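PDB 3HFT: WbmS, polysaccharide deacetylase involved in O-antigen biosynthesis from Bordetella bronchiseptica, which probably removes acetyl groups from a polysaccharide during O-antigen synthesis, as a zinc-dependent hydrolase of the polysaccharide deacetylase family. Local coordinates for residues T68-H73 / S123-S128; W177-A182 / A243-F248; P209-M214 / R220-S225; R226-H229 / D234-R237. All coordinates share one frame; numbering follows the deposited sequence.

Interaction 1 of 4, residues T68-H73 / S123-S128. With EDO (1,2-ethanediol), chain F.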
loop_
_atom_site.group_PDB
_atom_site.type_symbol
_atom_site.label_atom_id
_atom_site.label_comp_id
_atom_site.label_asym_id
_atom_site.label_seq_id
_atom_site.Cartn_x
_atom_site.Cartn_y
_atom_site.Cartn_z
ATOM N N THR A 68 18.846 8.212 1.415
ATOM C CA THR A 68 17.704 9.104 1.602
ATOM C C THR A 68 17.242 8.975 3.054
ATOM O O THR A 68 17.165 7.875 3.573
ATOM C CB THR A 68 16.585 8.733 0.663
ATOM O OG1 THR A 68 17.100 8.690 -0.675
ATOM C CG2 THR A 68 15.445 9.740 0.767
ATOM N N TRP A 69 16.921 10.103 3.688
ATOM C CA TRP A 69 16.654 10.148 5.142
ATOM C C TRP A 69 15.300 10.759 5.349
ATOM O O TRP A 69 15.059 11.887 4.889
ATOM C CB TRP A 69 17.721 11.022 5.856
ATOM C CG TRP A 69 19.132 10.528 5.617
ATOM C CD1 TRP A 69 19.854 10.683 4.482
ATOM C CD2 TRP A 69 19.940 9.734 6.496
ATOM N NE1 TRP A 69 21.077 10.100 4.607
ATOM C CE2 TRP A 69 21.157 9.496 5.832
ATOM C CE3 TRP A 69 19.781 9.263 7.799
ATOM C CZ2 TRP A 69 22.183 8.739 6.393
ATOM C CZ3 TRP A 69 20.803 8.505 8.367
ATOM C CH2 TRP A 69 22.002 8.271 7.665
ATOM N N PHE A 70 14.411 10.050 6.031
ATOM C CA PHE A 70 13.067 10.584 6.261
ATOM C C PHE A 70 12.959 11.174 7.671
ATOM O O PHE A 70 13.032 10.454 8.658
ATOM C CB PHE A 70 12.015 9.523 5.972
ATOM C CG PHE A 70 11.969 9.110 4.543
ATOM C CD1 PHE A 70 11.436 9.958 3.567
ATOM C CD2 PHE A 70 12.405 7.860 4.155
ATOM C CE1 PHE A 70 11.385 9.556 2.270
ATOM C CE2 PHE A 70 12.334 7.476 2.842
ATOM C CZ PHE A 70 11.843 8.331 1.901
ATOM N N ALA A 71 12.819 12.504 7.738
ATOM C CA ALA A 71 12.896 13.226 9.022
ATOM C C ALA A 71 11.587 13.226 9.793
ATOM O O ALA A 71 10.495 13.441 9.224
ATOM C CB ALA A 71 13.351 14.691 8.782
ATOM N N THR A 72 11.702 12.998 11.094
ATOM C CA THR A 72 10.567 12.986 11.999
ATOM C C THR A 72 10.450 14.261 12.816
ATOM O O THR A 72 9.367 14.643 13.231
ATOM C CB THR A 72 10.658 11.799 12.994
ATOM O OG1 THR A 72 12.002 11.672 13.500
ATOM C CG2 THR A 72 10.237 10.490 12.327
ATOM N N HIS A 73 11.573 14.911 13.050
ATOM C CA HIS A 73 11.613 15.992 14.022
ATOM C C HIS A 73 12.774 16.913 13.738
ATOM O O HIS A 73 13.646 16.611 12.928
ATOM C CB HIS A 73 11.727 15.379 15.404
ATOM C CG HIS A 73 13.029 14.694 15.640
ATOM N ND1 HIS A 73 13.271 13.395 15.233
ATOM C CD2 HIS A 73 14.175 15.132 16.216
ATOM C CE1 HIS A 73 14.504 13.061 15.576
ATOM N NE2 HIS A 73 15.083 14.104 16.143
ATOM N N SER A 123 10.443 13.651 -1.454
ATOM C CA SER A 123 10.217 12.256 -1.074
ATOM C C SER A 123 9.593 12.113 0.308
ATOM O O SER A 123 9.945 12.835 1.238
ATOM C CB SER A 123 11.513 11.433 -1.176
ATOM O OG SER A 123 12.025 11.424 -2.504
ATOM N N VAL A 124 8.668 11.158 0.441
ATOM C CA VAL A 124 7.982 10.935 1.690
ATOM C C VAL A 124 7.711 9.467 1.966
ATOM O O VAL A 124 7.398 8.691 1.053
ATOM C CB VAL A 124 6.605 11.699 1.722
ATOM C CG1 VAL A 124 5.704 11.282 0.527
ATOM C CG2 VAL A 124 5.868 11.456 3.044
ATOM N N ARG A 125 7.843 9.092 3.236
ATOM C CA ARG A 125 7.366 7.804 3.725
ATOM C C ARG A 125 6.663 8.127 5.020
ATOM O O ARG A 125 7.191 8.908 5.827
ATOM C CB ARG A 125 8.475 6.792 3.983
ATOM C CG ARG A 125 7.918 5.438 4.428
ATOM C CD ARG A 125 9.053 4.497 4.659
ATOM N NE ARG A 125 9.686 4.060 3.428
ATOM C CZ ARG A 125 10.997 3.868 3.281
ATOM N NH1 ARG A 125 11.852 4.181 4.245
ATOM N NH2 ARG A 125 11.463 3.402 2.133
ATOM N N SER A 126 5.455 7.580 5.187
ATOM C CA SER A 126 4.656 7.831 6.390
ATOM C C SER A 126 5.076 6.937 7.534
ATOM O O SER A 126 5.335 5.752 7.338
ATOM C CB SER A 126 3.175 7.590 6.127
ATOM O OG SER A 126 2.682 8.465 5.127
ATOM N N HIS A 127 5.128 7.500 8.749
ATOM C CA HIS A 127 5.356 6.694 9.921
ATOM C C HIS A 127 4.221 5.684 9.983
ATOM O O HIS A 127 3.053 6.032 9.726
ATOM C CB HIS A 127 5.393 7.498 11.216
ATOM C CG HIS A 127 5.710 6.640 12.396
ATOM N ND1 HIS A 127 6.877 5.910 12.470
ATOM C CD2 HIS A 127 4.994 6.335 13.506
ATOM C CE1 HIS A 127 6.887 5.226 13.605
ATOM N NE2 HIS A 127 5.750 5.455 14.242
ATOM N N SER A 128 4.583 4.428 10.241
ATOM C CA SER A 128 3.630 3.298 10.256
ATOM C C SER A 128 2.911 3.063 8.918
ATOM O O SER A 128 1.884 2.384 8.869
ATOM C CB SER A 128 2.635 3.426 11.404
ATOM O OG SER A 128 3.375 3.331 12.626
HETATM C C1 EDO F . 7.427 2.756 9.071
HETATM O O1 EDO F . 6.965 3.252 10.345
HETATM C C2 EDO F . 8.907 2.400 9.216
HETATM O O2 EDO F . 9.643 3.435 9.938
#
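Beside the zinc site of this polysaccharide deacetylase, strand 67-71 of the central parallel sheet packs against the segment 123-128, and Phe70 and Arg125 make the main contact. The methylene CB of Arg125 sits over the middle of the Phe70 ring, 4.0 Å from the ring centroid and 7° off its normal, a CH-pi contact. With CG anti to the backbone N (chi1 -177°) and the chain then bent at chi3, the arginine arches across the ring. Its guanidinium comes back to the rim, where NH1 lies 3.6 Å from Phe70 CE2, the two planes being 61° apart. Phenylalanine suits the place because its flat face takes the aliphatic base of the arginine while its edge meets Ser123 C, 3.7 Å from Phe70 CE1; the same CE1 is 3.6 Å from Val124 N.

The buried charge of Arg125 is answered by a salt bridge to Asp44 and by hydrogen bonds to Thr42 and Cys148, which fix the guanidinium while the ring limits one of its faces. Ser123, whose CB is near Phe70 CE1, turns its hydroxyl to Glu88. Two residues beyond Arg125, His127 binds zinc through ND1 together with Asp46 and His92, and Ser128 N donates a 2.7 Å hydrogen bond to O1 of a bound ethanediol. These ligands resemble the Asp-His-His metal triad of family 4 carbohydrate esterases.

Interaction 2 of 4, residues W177-A182 / A243-F248. With EDO (1,2-ethanediol), chain D.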
loop_
_atom_site.group_PDB
_atom_site.type_symbol
_atom_site.label_atom_id
_atom_site.label_comp_id
_atom_site.label_asym_id
_atom_site.label_seq_id
_atom_site.Cartn_x
_atom_site.Cartn_y
_atom_site.Cartn_z
ATOM N N TRP A 177 12.647 -4.528 1.913
ATOM C CA TRP A 177 13.330 -4.970 3.127
ATOM C C TRP A 177 13.341 -3.845 4.151
ATOM O O TRP A 177 13.491 -2.655 3.793
ATOM C CB TRP A 177 14.757 -5.420 2.794
ATOM C CG TRP A 177 15.446 -6.193 3.925
ATOM C CD1 TRP A 177 15.605 -7.547 4.003
ATOM C CD2 TRP A 177 16.162 -5.644 5.044
ATOM N NE1 TRP A 177 16.308 -7.882 5.139
ATOM C CE2 TRP A 177 16.662 -6.733 5.794
ATOM C CE3 TRP A 177 16.355 -4.348 5.532
ATOM C CZ2 TRP A 177 17.389 -6.562 6.992
ATOM C CZ3 TRP A 177 17.084 -4.177 6.713
ATOM C CH2 TRP A 177 17.572 -5.280 7.433
ATOM N N GLU A 178 13.138 -4.213 5.421
ATOM C CA GLU A 178 13.139 -3.264 6.541
ATOM C C GLU A 178 13.644 -4.025 7.768
ATOM O O GLU A 178 13.326 -5.222 7.966
ATOM C CB GLU A 178 11.758 -2.650 6.756
ATOM C CG GLU A 178 11.634 -1.702 7.948
ATOM C CD GLU A 178 10.264 -1.079 8.065
ATOM O OE1 GLU A 178 9.628 -0.822 7.006
ATOM O OE2 GLU A 178 9.817 -0.849 9.217
ATOM N N ASP A 179 14.437 -3.344 8.575
ATOM C CA ASP A 179 15.084 -3.992 9.728
ATOM C C ASP A 179 14.125 -4.575 10.737
ATOM O O ASP A 179 14.258 -5.769 11.102
ATOM C CB ASP A 179 16.215 -3.138 10.382
ATOM C CG ASP A 179 15.799 -1.711 10.752
ATOM O OD1 ASP A 179 14.604 -1.405 10.777
ATOM O OD2 ASP A 179 16.705 -0.886 11.032
ATOM N N ASP A 180 13.181 -3.787 11.232
ATOM C CA ASP A 180 12.229 -4.324 12.197
ATOM C C ASP A 180 11.301 -5.366 11.568
ATOM O O ASP A 180 10.955 -6.366 12.210
ATOM C CB ASP A 180 11.470 -3.227 12.961
ATOM C CG ASP A 180 10.802 -2.216 12.070
ATOM O OD1 ASP A 180 10.962 -2.247 10.838
ATOM O OD2 ASP A 180 10.145 -1.324 12.625
ATOM N N VAL A 181 10.976 -5.194 10.288
ATOM C CA VAL A 181 10.184 -6.197 9.547
ATOM C C VAL A 181 10.941 -7.521 9.366
ATOM O O VAL A 181 10.342 -8.612 9.408
ATOM C CB VAL A 181 9.680 -5.619 8.197
ATOM C CG1 VAL A 181 8.966 -6.675 7.377
ATOM C CG2 VAL A 181 8.729 -4.458 8.480
ATOM N N ALA A 182 12.265 -7.435 9.224
ATOM C CA ALA A 182 13.087 -8.616 9.109
ATOM C C ALA A 182 12.974 -9.408 10.408
ATOM O O ALA A 182 12.902 -10.651 10.401
ATOM C CB ALA A 182 14.523 -8.232 8.835
ATOM N N ALA A 243 25.126 -11.300 14.789
ATOM C CA ALA A 243 24.624 -10.676 13.575
ATOM C C ALA A 243 23.336 -9.923 13.891
ATOM O O ALA A 243 22.508 -10.394 14.695
ATOM C CB ALA A 243 24.352 -11.732 12.528
ATOM N N GLY A 244 23.158 -8.761 13.265
ATOM C CA GLY A 244 21.920 -8.022 13.398
ATOM C C GLY A 244 21.835 -6.973 12.307
ATOM O O GLY A 244 22.558 -7.059 11.293
ATOM N N SER A 245 20.996 -5.971 12.534
ATOM C CA SER A 245 20.739 -4.892 11.567
ATOM C C SER A 245 21.992 -4.133 11.178
ATOM O O SER A 245 22.164 -3.774 10.013
ATOM C CB SER A 245 19.703 -3.908 12.117
ATOM O OG SER A 245 18.443 -4.556 12.330
ATOM N N ARG A 246 22.881 -3.893 12.135
ATOM C CA ARG A 246 24.106 -3.153 11.883
ATOM C C ARG A 246 25.086 -3.964 11.040
ATOM O O ARG A 246 25.645 -3.464 10.061
ATOM C CB ARG A 246 24.786 -2.783 13.197
ATOM C CG ARG A 246 25.938 -1.813 13.071
ATOM C CD ARG A 246 26.621 -1.675 14.422
ATOM N NE ARG A 246 27.600 -0.603 14.427
ATOM C CZ ARG A 246 27.320 0.692 14.550
ATOM N NH1 ARG A 246 26.095 1.116 14.653
ATOM N NH2 ARG A 246 28.289 1.578 14.534
ATOM N N THR A 247 25.304 -5.217 11.407
ATOM C CA THR A 247 26.245 -6.041 10.657
ATOM C C THR A 247 25.692 -6.350 9.252
ATOM O O THR A 247 26.451 -6.434 8.306
ATOM C CB THR A 247 26.635 -7.307 11.401
ATOM O OG1 THR A 247 25.480 -8.099 11.623
ATOM C CG2 THR A 247 27.343 -6.984 12.735
ATOM N N PHE A 248 24.373 -6.448 9.110
ATOM C CA PHE A 248 23.749 -6.640 7.799
ATOM C C PHE A 248 24.072 -5.424 6.921
ATOM O O PHE A 248 24.484 -5.562 5.782
ATOM C CB PHE A 248 22.251 -6.811 7.999
ATOM C CG PHE A 248 21.423 -6.922 6.734
ATOM C CD1 PHE A 248 20.861 -5.802 6.154
ATOM C CD2 PHE A 248 21.127 -8.163 6.183
ATOM C CE1 PHE A 248 20.055 -5.911 5.050
ATOM C CE2 PHE A 248 20.312 -8.270 5.078
ATOM C CZ PHE A 248 19.776 -7.137 4.512
HETATM C C1 EDO D . 10.740 0.475 15.694
HETATM O O1 EDO D . 11.136 -0.816 15.224
HETATM C C2 EDO D . 11.701 1.539 15.153
HETATM O O2 EDO D . 11.071 2.832 15.117
#
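At the edge of the parallel sheet, where strand 177-178 runs into helix 179-185, the start of the C-terminal helix 245-256 is held by an offset aromatic stack. Trp177 and Phe248 approach from opposite directions and lie nearly flat on each other, the planes only 6° apart and the centroid of the indole six-membered ring 4.1 Å from that of the phenyl. The rings are displaced, so that Phe248 CE1 rests over the benzo part of the indole, 3.4 Å from Trp177 CZ2. Both side chains extend with CG anti to the backbone N (chi1 -167° in Trp177 and 176° in Phe248), which carries the rings out from strand and helix to meet midway. Tryptophan suits this buried spot because it offers a broad face to the stack while its one polar atom, NE1, is satisfied at the rim by Tyr195; Leu205 and Phe207 of the neighbouring strand help to enclose the stack, as does Trp187.

A smaller contact joins the two helix starts, where Ser245 is compact enough for the helices to come close. The carboxylate of Asp179 turns away to His208, its OD1 hydrogen-bonded to His208 ND1. Next to it, Asp180 reaches the ethanediol that also bonds to zinc ligand Asp46, placing this helix start near the zinc site, probably the active site. Ser245 OG, itself hydrogen-bonded to Thr216 O, lies 3.3 Å from the methylene carbon CB of Asp179.

Interaction 3 of 4, residues P209-M214 / R220-S225; sequences PIHVYM and RRYEDS. With EDO (1,2-ethanediol), chain D.
His211 and Tyr222 bring together helices 209-214 and 219-224, whose short segments run nearly at right angles (98°) with axes 11.2 Å apart at closest approach. The snug part is aromatic. The edge of the imidazole is directed toward the face of the tyrosine in an offset edge-to-face pair, centroids 5.1 Å apart and planes at 60°, and His211 CE1 comes within 3.5 Å of Tyr222 CD1. Ile210 adds its branch CG2, 3.8 Å from Tyr222 CE1; the same methyl lies over the centre of the histidine ring, so a branched residue serves both rings at once. Alongside, Met214, a selenomethionine, bends at chi3 and carries its CE methyl to Ser225, a small residue against which the methyl packs closely. Ser225 OG also pairs with His229 NE2.

The other side is looser. Arg221 lends mainly its aliphatic chain, CD being 3.9 Å from Met214 O, and its guanidinium forms a salt bridge with Glu217. Arg220 and Asp224 form a salt bridge along the exposed side of their helix, one turn apart, with Arg220 NE 3.0 Å from Asp224 OD1.

Both nitrogens of His211 are engaged: ND1 with Thr216 OG1, and NE2 in a nearly straight bond of 2.7 Å to ethanediol O1, 174° at the hydrogen. Since that diol also bonds to Asp46 and Asp180, the chemistry implies a histidine held in a fixed rotation, its N-H presented to a polar pocket beside the zinc site.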
loop_
_atom_site.group_PDB
_atom_site.type_symbol
_atom_site.label_atom_id
_atom_site.label_comp_id
_atom_site.label_asym_id
_atom_site.label_seq_id
_atom_site.Cartn_x
_atom_site.Cartn_y
_atom_site.Cartn_z
ATOM N N PRO A 209 17.861 4.212 12.602
ATOM C CA PRO A 209 19.056 4.520 13.377
ATOM C C PRO A 209 19.146 3.747 14.687
ATOM O O PRO A 209 20.217 3.209 14.987
ATOM C CB PRO A 209 18.939 6.025 13.591
ATOM C CG PRO A 209 18.331 6.498 12.322
ATOM C CD PRO A 209 17.293 5.421 11.987
ATOM N N ILE A 210 18.027 3.637 15.409
ATOM C CA ILE A 210 18.007 2.900 16.671
ATOM C C ILE A 210 18.432 1.446 16.459
ATOM O O ILE A 210 19.199 0.901 17.256
ATOM C CB ILE A 210 16.638 3.002 17.432
ATOM C CG1 ILE A 210 16.824 2.516 18.880
ATOM C CG2 ILE A 210 15.456 2.237 16.692
ATOM C CD1 ILE A 210 17.917 3.317 19.722
ATOM N N HIS A 211 17.978 0.819 15.391
ATOM C CA HIS A 211 18.355 -0.593 15.183
ATOM C C HIS A 211 19.764 -0.732 14.669
ATOM O O HIS A 211 20.456 -1.701 14.979
ATOM C CB HIS A 211 17.354 -1.317 14.287
ATOM C CG HIS A 211 15.983 -1.375 14.867
ATOM N ND1 HIS A 211 15.754 -1.763 16.164
ATOM C CD2 HIS A 211 14.778 -1.049 14.350
ATOM C CE1 HIS A 211 14.460 -1.702 16.415
ATOM N NE2 HIS A 211 13.843 -1.278 15.325
ATOM N N VAL A 212 20.218 0.236 13.881
ATOM C CA VAL A 212 21.627 0.222 13.435
ATOM C C VAL A 212 22.517 0.416 14.671
ATOM O O VAL A 212 23.511 -0.260 14.843
ATOM C CB VAL A 212 21.887 1.299 12.337
ATOM C CG1 VAL A 212 23.377 1.387 11.947
ATOM C CG2 VAL A 212 20.999 0.994 11.082
ATOM N N TYR A 213 22.161 1.346 15.542
ATOM C CA TYR A 213 22.943 1.576 16.752
ATOM C C TYR A 213 23.045 0.346 17.657
ATOM O O TYR A 213 24.116 0.037 18.162
ATOM C CB TYR A 213 22.369 2.751 17.550
ATOM C CG TYR A 213 23.341 3.262 18.580
ATOM C CD1 TYR A 213 24.302 4.229 18.250
ATOM C CD2 TYR A 213 23.349 2.755 19.868
ATOM C CE1 TYR A 213 25.201 4.692 19.177
ATOM C CE2 TYR A 213 24.280 3.196 20.786
ATOM C CZ TYR A 213 25.191 4.169 20.429
ATOM O OH TYR A 213 26.084 4.632 21.349
HETATM N N MSE A 214 21.933 -0.337 17.881
HETATM C CA MSE A 214 21.914 -1.507 18.784
HETATM C C MSE A 214 22.182 -2.820 18.063
HETATM O O MSE A 214 22.236 -3.861 18.709
HETATM C CB MSE A 214 20.552 -1.647 19.484
HETATM C CG MSE A 214 20.104 -0.373 20.241
HETATM SE SE MSE A 214 18.477 -0.748 21.255
HETATM C CE MSE A 214 19.173 -1.484 22.274
ATOM N N ARG A 220 12.709 -7.803 20.917
ATOM C CA ARG A 220 12.693 -7.879 22.350
ATOM C C ARG A 220 13.879 -7.100 22.939
ATOM O O ARG A 220 13.770 -6.538 24.005
ATOM C CB ARG A 220 12.702 -9.359 22.787
ATOM C CG ARG A 220 12.422 -9.584 24.269
ATOM C CD ARG A 220 11.104 -8.946 24.728
ATOM N NE ARG A 220 10.954 -9.034 26.174
ATOM C CZ ARG A 220 10.489 -10.094 26.830
ATOM N NH1 ARG A 220 10.090 -11.184 26.188
ATOM N NH2 ARG A 220 10.411 -10.054 28.150
ATOM N N ARG A 221 15.016 -7.068 22.249
ATOM C CA ARG A 221 16.161 -6.261 22.696
ATOM C C ARG A 221 15.741 -4.791 22.702
ATOM O O ARG A 221 15.963 -4.050 23.669
ATOM C CB ARG A 221 17.368 -6.464 21.766
ATOM C CG ARG A 221 18.631 -5.661 22.132
ATOM C CD ARG A 221 19.773 -5.773 21.111
ATOM N NE ARG A 221 20.294 -7.139 21.095
ATOM C CZ ARG A 221 21.150 -7.629 21.978
ATOM N NH1 ARG A 221 21.606 -6.890 22.975
ATOM N NH2 ARG A 221 21.528 -8.898 21.868
ATOM N N TYR A 222 15.054 -4.384 21.643
ATOM C CA TYR A 222 14.563 -3.036 21.512
ATOM C C TYR A 222 13.587 -2.695 22.631
ATOM O O TYR A 222 13.690 -1.639 23.269
ATOM C CB TYR A 222 13.923 -2.888 20.139
ATOM C CG TYR A 222 13.204 -1.600 19.961
ATOM C CD1 TYR A 222 13.898 -0.437 19.638
ATOM C CD2 TYR A 222 11.821 -1.527 20.109
ATOM C CE1 TYR A 222 13.246 0.767 19.463
ATOM C CE2 TYR A 222 11.159 -0.316 19.965
ATOM C CZ TYR A 222 11.878 0.824 19.626
ATOM O OH TYR A 222 11.243 2.038 19.481
ATOM N N GLU A 223 12.650 -3.589 22.897
ATOM C CA GLU A 223 11.681 -3.354 23.959
ATOM C C GLU A 223 12.307 -3.387 25.355
ATOM O O GLU A 223 11.954 -2.567 26.199
ATOM C CB GLU A 223 10.531 -4.355 23.869
ATOM C CG GLU A 223 9.642 -4.186 22.634
ATOM C CD GLU A 223 8.887 -2.855 22.615
ATOM O OE1 GLU A 223 8.538 -2.366 23.727
ATOM O OE2 GLU A 223 8.641 -2.302 21.491
ATOM N N ASP A 224 13.225 -4.316 25.605
ATOM C CA ASP A 224 13.886 -4.407 26.906
ATOM C C ASP A 224 14.729 -3.182 27.252
ATOM O O ASP A 224 14.928 -2.889 28.425
ATOM C CB ASP A 224 14.814 -5.624 26.986
ATOM C CG ASP A 224 14.078 -6.958 27.065
ATOM O OD1 ASP A 224 12.854 -6.964 27.251
ATOM O OD2 ASP A 224 14.759 -8.003 26.922
ATOM N N SER A 225 15.263 -2.513 26.237
ATOM C CA SER A 225 16.171 -1.400 26.413
ATOM C C SER A 225 15.487 -0.025 26.352
ATOM O O SER A 225 16.173 0.999 26.354
ATOM C CB SER A 225 17.217 -1.448 25.307
ATOM O OG SER A 225 16.635 -1.371 23.996
HETATM C C1 EDO D . 10.740 0.475 15.694
HETATM O O1 EDO D . 11.136 -0.816 15.224
HETATM C C2 EDO D . 11.701 1.539 15.153
HETATM O O2 EDO D . 11.071 2.832 15.117
#

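Interaction 4 of 4, residues R226-H229 / D234-R237; sequences REVH and DLIR
Leu235, at the start of a short 3-10 segment, lies over the backbone of Val228 and His229. Its CB is 3.7 Å from Val228 O, and its two methyls divide the work: CD2 meets His229 O at 3.7 Å, whereas CD1 lies near the plane of the imidazole at its edge, 4.1 Å from His229 CD2. Beyond this contact Leu235 packs on Ile210, Tyr213 and Met214 of helix 209-214 and on Phe51 and Val52 of helix 50-63.

Val228 occupies two conformations. In the one described here its CG1 methyl points to the facing segment, 3.5 Å from Leu235 N, with a tentative closer approach to Asp234 CB, and the side chains of Val228 and Asp234 cross at about a right angle. A short branched side chain can lie against the facing backbone in this way. Aspartate contributes just its methylene to the contact and lies near a bound methylpentanediol molecule.

With methyls, methylenes, backbone atoms and the carbon edge of one imidazole meeting, the chemistry implies van der Waals contact, with Leu235 the buried partner, while the bond of His229 NE2 to Ser225 OG and its stack on Tyr222 steady the imidazole.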
loop_
_atom_site.group_PDB
_atom_site.type_symbol
_atom_site.label_atom_id
_atom_site.label_comp_id
_atom_site.label_asym_id
_atom_site.label_seq_id
_atom_site.Cartn_x
_atom_site.Cartn_y
_atom_site.Cartn_z
ATOM N N ARG A 226 14.155 -0.009 26.314
ATOM C CA ARG A 226 13.380 1.210 26.066
ATOM C C ARG A 226 13.787 2.407 26.892
ATOM O O ARG A 226 13.877 3.525 26.392
ATOM C CB ARG A 226 11.899 0.963 26.337
ATOM C CG ARG A 226 11.199 0.170 25.288
ATOM C CD ARG A 226 9.685 0.282 25.450
ATOM N NE ARG A 226 9.200 1.421 24.688
ATOM C CZ ARG A 226 8.991 1.411 23.377
ATOM N NH1 ARG A 226 9.206 0.319 22.670
ATOM N NH2 ARG A 226 8.566 2.507 22.768
ATOM N N GLU A 227 14.040 2.175 28.167
ATOM C CA GLU A 227 14.402 3.267 29.046
ATOM C C GLU A 227 15.793 3.853 28.795
ATOM O O GLU A 227 16.111 4.891 29.362
ATOM C CB GLU A 227 14.297 2.814 30.500
ATOM C CG GLU A 227 12.885 2.405 30.880
ATOM C CD GLU A 227 11.880 3.498 30.561
ATOM O OE1 GLU A 227 11.919 4.546 31.247
ATOM O OE2 GLU A 227 11.066 3.320 29.615
ATOM N N VAL A 228 16.570 3.212 27.924
ATOM C CA VAL A 228 17.948 3.596 27.684
ATOM C C VAL A 228 18.165 4.191 26.296
ATOM O O VAL A 228 19.253 4.670 26.006
ATOM C CB VAL A 228 18.866 2.359 27.847
ATOM C CG1 VAL A 228 20.320 2.775 27.983
ATOM C CG2 VAL A 228 18.436 1.550 29.062
ATOM N N HIS A 229 17.121 4.215 25.462
ATOM C CA HIS A 229 17.252 4.630 24.048
ATOM C C HIS A 229 17.770 6.033 23.824
ATOM O O HIS A 229 18.227 6.349 22.727
ATOM C CB HIS A 229 15.954 4.439 23.240
ATOM C CG HIS A 229 15.528 3.010 23.102
ATOM N ND1 HIS A 229 14.283 2.644 22.641
ATOM C CD2 HIS A 229 16.168 1.858 23.416
ATOM C CE1 HIS A 229 14.184 1.326 22.651
ATOM N NE2 HIS A 229 15.311 0.824 23.138
ATOM N N ASP A 234 24.772 4.515 28.519
ATOM C CA ASP A 234 24.376 3.132 28.694
ATOM C C ASP A 234 23.945 2.396 27.412
ATOM O O ASP A 234 24.019 1.170 27.352
ATOM C CB ASP A 234 23.193 3.060 29.646
ATOM C CG ASP A 234 23.574 3.268 31.104
ATOM O OD1 ASP A 234 24.753 3.635 31.402
ATOM O OD2 ASP A 234 22.644 3.066 31.934
ATOM N N LEU A 235 23.441 3.112 26.413
ATOM C CA LEU A 235 22.859 2.419 25.262
ATOM C C LEU A 235 23.831 1.499 24.553
ATOM O O LEU A 235 23.437 0.423 24.076
ATOM C CB LEU A 235 22.218 3.403 24.272
ATOM C CG LEU A 235 21.376 2.756 23.150
ATOM C CD1 LEU A 235 20.272 1.853 23.723
ATOM C CD2 LEU A 235 20.793 3.803 22.148
ATOM N N ILE A 236 25.093 1.907 24.467
ATOM C CA ILE A 236 26.098 1.127 23.746
ATOM C C ILE A 236 26.264 -0.297 24.363
ATOM O O ILE A 236 26.627 -1.261 23.656
ATOM C CB ILE A 236 27.472 1.879 23.757
ATOM C CG1 ILE A 236 28.516 1.146 22.906
ATOM C CG2 ILE A 236 27.994 2.077 25.165
ATOM C CD1 ILE A 236 28.103 0.991 21.507
ATOM N N ARG A 237 25.976 -0.418 25.665
ATOM C CA ARG A 237 26.087 -1.702 26.379
ATOM C C ARG A 237 25.044 -2.718 25.858
ATOM O O ARG A 237 25.218 -3.910 25.995
ATOM C CB ARG A 237 25.916 -1.514 27.877
ATOM C CG ARG A 237 27.020 -0.681 28.540
ATOM C CD ARG A 237 26.872 -0.639 29.990
ATOM N NE ARG A 237 26.994 -1.971 30.580
ATOM C CZ ARG A 237 26.565 -2.269 31.800
ATOM N NH1 ARG A 237 26.076 -1.330 32.597
ATOM N NH2 ARG A 237 26.649 -3.500 32.256
#

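Overall arrangement
Interaction 1 closes first along the chain; interactions 3 and 4 then follow in series, both nested within the long loop that interaction 2 closes. Interactions 1 and 2 have centres 18 Å apart and reach the same parallel sheet, through strands 67-71 and 177-178. Interactions 2 and 3, 11 Å apart between centres, touch through His211, and Arg246 probably bonds to Val212 O; both also meet one ethanediol. Interaction 4 lies 8 Å from interaction 3 between centres, with Leu235 linking the loop to helix 209-214. Contacts thus run from beside the zinc site to the outer loops, consistent with helix 209-214 helping to form one wall of the active site.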